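Local coordinates for putative Zn-dependent Alcohol Dehydrogenase (Rhodobacter sphaeroides, PDB 3IV6), which binds S-adenosylmethionine through a Rossmann-like alpha/beta domain and is probably a methyltransferase, although it was named as a putative zinc-dependent alcohol dehydrogenase, at residues A[146-151]-A[220-225]. Residues are numbered along the deposited sequence; the frame is centred on the assembly and turned at random.
Sequences ASVKLG and EDVRAL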
ATOM      1  N   ALA A 146      -2.733  -0.720   9.283  1.00 24.03           N
ATOM      2  CA  ALA A 146      -2.021  -0.238   8.082  1.00 24.56           C
ATOM      3  C   ALA A 146      -0.560   0.109   8.384  1.00 19.44           C
ATOM      4  O   ALA A 146      -0.288   0.985   9.191  1.00 18.87           O
ATOM      5  CB  ALA A 146      -2.747   0.976   7.477  1.00 18.59           C
ATOM      6  N   SER A 147       0.381  -0.591   7.768  1.00 17.56           N
ATOM      7  CA  SER A 147       1.777  -0.284   8.039  1.00 18.83           C
ATOM      8  C   SER A 147       2.273   0.736   7.026  1.00 24.27           C
ATOM      9  O   SER A 147       1.819   0.746   5.903  1.00 23.66           O
ATOM     10  CB  SER A 147       2.577  -1.523   7.886  1.00 23.04           C
ATOM     11  OG  SER A 147       2.523  -1.897   6.526  1.00 22.03           O
ATOM     12  N   VAL A 148       3.194   1.598   7.428  1.00 24.64           N
ATOM     13  CA  VAL A 148       3.741   2.583   6.538  1.00 19.78           C
ATOM     14  C   VAL A 148       5.253   2.612   6.655  1.00 22.38           C
ATOM     15  O   VAL A 148       5.774   2.666   7.738  1.00 24.53           O
ATOM     16  CB  VAL A 148       3.242   3.962   6.890  1.00 22.53           C
ATOM     17  CG1 VAL A 148       3.667   4.963   5.781  1.00 21.81           C
ATOM     18  CG2 VAL A 148       1.722   3.929   7.034  1.00 14.67           C
ATOM     19  N   LYS A 149       5.963   2.563   5.537  1.00 23.34           N
ATOM     20  CA  LYS A 149       7.416   2.726   5.549  1.00 27.33           C
ATOM     21  C   LYS A 149       7.764   4.192   5.773  1.00 26.99           C
ATOM     22  O   LYS A 149       7.232   5.024   5.092  1.00 28.11           O
ATOM     23  CB  LYS A 149       8.030   2.251   4.230  1.00 27.01           C
ATOM     24  CG  LYS A 149       9.397   1.669   4.405  1.00 35.25           C
ATOM     25  CD  LYS A 149      10.362   2.076   3.324  1.00 40.67           C
ATOM     26  CE  LYS A 149      10.932   3.445   3.621  1.00 41.12           C
ATOM     27  NZ  LYS A 149      11.858   3.400   4.796  1.00 48.28           N
ATOM     28  N   LEU A 150       8.679   4.499   6.691  1.00 26.65           N
ATOM     29  CA  LEU A 150       8.913   5.876   7.082  1.00 24.27           C
ATOM     30  C   LEU A 150      10.275   6.400   6.658  1.00 29.50           C
ATOM     31  O   LEU A 150      11.271   5.672   6.650  1.00 27.81           O
ATOM     32  CB  LEU A 150       8.724   6.074   8.579  1.00 25.30           C
ATOM     33  CG  LEU A 150       7.423   5.592   9.243  1.00 27.59           C
ATOM     34  CD1 LEU A 150       7.597   5.586  10.749  1.00 27.45           C
ATOM     35  CD2 LEU A 150       6.210   6.453   8.874  1.00 26.14           C
ATOM     36  N   GLY A 151      10.281   7.679   6.287  1.00 33.51           N
ATOM     37  CA  GLY A 151      11.462   8.366   5.800  1.00 36.63           C
ATOM     38  C   GLY A 151      11.694   8.015   4.358  1.00 31.50           C
ATOM     39  O   GLY A 151      10.790   7.544   3.702  1.00 31.42           O
ATOM     40  N   GLU A 220       5.283  11.690  12.192  1.00 38.94           N
ATOM     41  CA  GLU A 220       4.412  12.865  12.305  1.00 39.93           C
ATOM     42  C   GLU A 220       3.521  13.040  11.095  1.00 38.58           C
ATOM     43  O   GLU A 220       2.429  13.608  11.192  1.00 37.19           O
ATOM     44  CB  GLU A 220       5.200  14.159  12.568  1.00 40.53           C
ATOM     45  CG  GLU A 220       5.682  14.351  14.043  1.00 58.40           C
ATOM     46  CD  GLU A 220       4.539  14.308  15.107  1.00 61.54           C
ATOM     47  OE1 GLU A 220       3.583  15.113  15.003  1.00 57.42           O
ATOM     48  OE2 GLU A 220       4.608  13.483  16.057  1.00 54.04           O
ATOM     49  N   ASP A 221       3.969  12.542   9.952  1.00 37.56           N
ATOM     50  CA  ASP A 221       3.189  12.723   8.731  1.00 35.62           C
ATOM     51  C   ASP A 221       1.972  11.781   8.700  1.00 30.92           C
ATOM     52  O   ASP A 221       0.873  12.148   8.231  1.00 26.16           O
ATOM     53  CB  ASP A 221       4.084  12.615   7.474  1.00 36.40           C
ATOM     54  CG  ASP A 221       5.079  13.799   7.332  1.00 44.32           C
ATOM     55  OD1 ASP A 221       4.714  14.938   7.688  1.00 43.73           O
ATOM     56  OD2 ASP A 221       6.227  13.596   6.860  1.00 47.57           O
ATOM     57  N   VAL A 222       2.152  10.578   9.241  1.00 29.99           N
ATOM     58  CA  VAL A 222       1.065   9.611   9.298  1.00 25.70           C
ATOM     59  C   VAL A 222       0.042  10.062  10.334  1.00 26.97           C
ATOM     60  O   VAL A 222      -1.152   9.944  10.144  1.00 26.04           O
ATOM     61  CB  VAL A 222       1.562   8.252   9.682  1.00 23.78           C
ATOM     62  CG1 VAL A 222       0.393   7.327   9.824  1.00 23.16           C
ATOM     63  CG2 VAL A 222       2.536   7.722   8.642  1.00 17.70           C
ATOM     64  N   ARG A 223       0.517  10.622  11.429  1.00 28.33           N
ATOM     65  CA  ARG A 223      -0.390  11.124  12.429  1.00 32.79           C
ATOM     66  C   ARG A 223      -1.205  12.298  11.912  1.00 35.15           C
ATOM     67  O   ARG A 223      -2.412  12.398  12.185  1.00 34.52           O
ATOM     68  CB  ARG A 223       0.372  11.458  13.716  1.00 39.46           C
ATOM     69  CG  ARG A 223       0.710  10.219  14.518  1.00 35.03           C
ATOM     70  CD  ARG A 223       1.561  10.465  15.748  1.00 42.75           C
ATOM     71  NE  ARG A 223       2.329   9.244  16.021  1.00 52.03           N
ATOM     72  CZ  ARG A 223       1.994   8.315  16.920  1.00 48.01           C
ATOM     73  NH1 ARG A 223       0.916   8.483  17.671  1.00 49.34           N
ATOM     74  NH2 ARG A 223       2.743   7.229  17.081  1.00 40.15           N
ATOM     75  N   ALA A 224      -0.551  13.177  11.154  1.00 36.95           N
ATOM     76  CA  ALA A 224      -1.224  14.344  10.556  1.00 34.37           C
ATOM     77  C   ALA A 224      -2.293  13.931   9.546  1.00 34.51           C
ATOM     78  O   ALA A 224      -3.331  14.568   9.412  1.00 35.56           O
ATOM     79  CB  ALA A 224      -0.228  15.213   9.888  1.00 25.54           C
ATOM     80  N   LEU A 225      -2.002  12.868   8.819  1.00 32.13           N
ATOM     81  CA  LEU A 225      -2.927  12.318   7.846  1.00 37.51           C
ATOM     82  C   LEU A 225      -4.204  11.771   8.484  1.00 37.71           C
ATOM     83  O   LEU A 225      -5.308  12.062   8.026  1.00 43.51           O
ATOM     84  CB  LEU A 225      -2.211  11.205   7.087  1.00 36.93           C
ATOM     85  CG  LEU A 225      -2.986  10.275   6.186  1.00 29.86           C
ATOM     86  CD1 LEU A 225      -3.305  11.039   4.972  1.00 34.99           C
ATOM     87  CD2 LEU A 225      -2.052   9.179   5.863  1.00 26.82           C
TER
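V222 meets V148 and L150 where helix 219-226 packs on one face of the seven-stranded sheet (order 3-2-1-4-5-7-6) of a class I methyltransferase-like, Rossmann-type fold. From its CB, which points at strand 143-149, V222 forks into two methyls. CG1 lies anti to the backbone N (chi1 176°), and CG2, anti to the carbonyl carbon, is the branch that reaches 146-151. CG2 of V222 faces both methyls of V148, CG1 at 4.1 Å and CG2 at 4.2 Å, the two valines reaching toward each other tip to tip. It also meets CD2 of L150 at 3.9 Å, with the leucine crossing V222 at about a right angle. Valine suits both facing positions: it is apolar and short, and its branching at CB puts methyls close to the backbone, here with the CA atoms of V148 and V222 8.0 Å apart. L150 lies just past the strand's end, and its longer chain carries a methyl back to the helix. The side chains of L150 and V222 also both touch Y254 of the neighbouring strand 251-258. S147, its side chain on the other face of the strand, hydrogen-bonds through OG to OD1 of D117. Beside the contact, K149 curls alongside the next residue, and its NZ hydrogen-bonds to L150 O at 3.0 Å, from above the carbonyl plane.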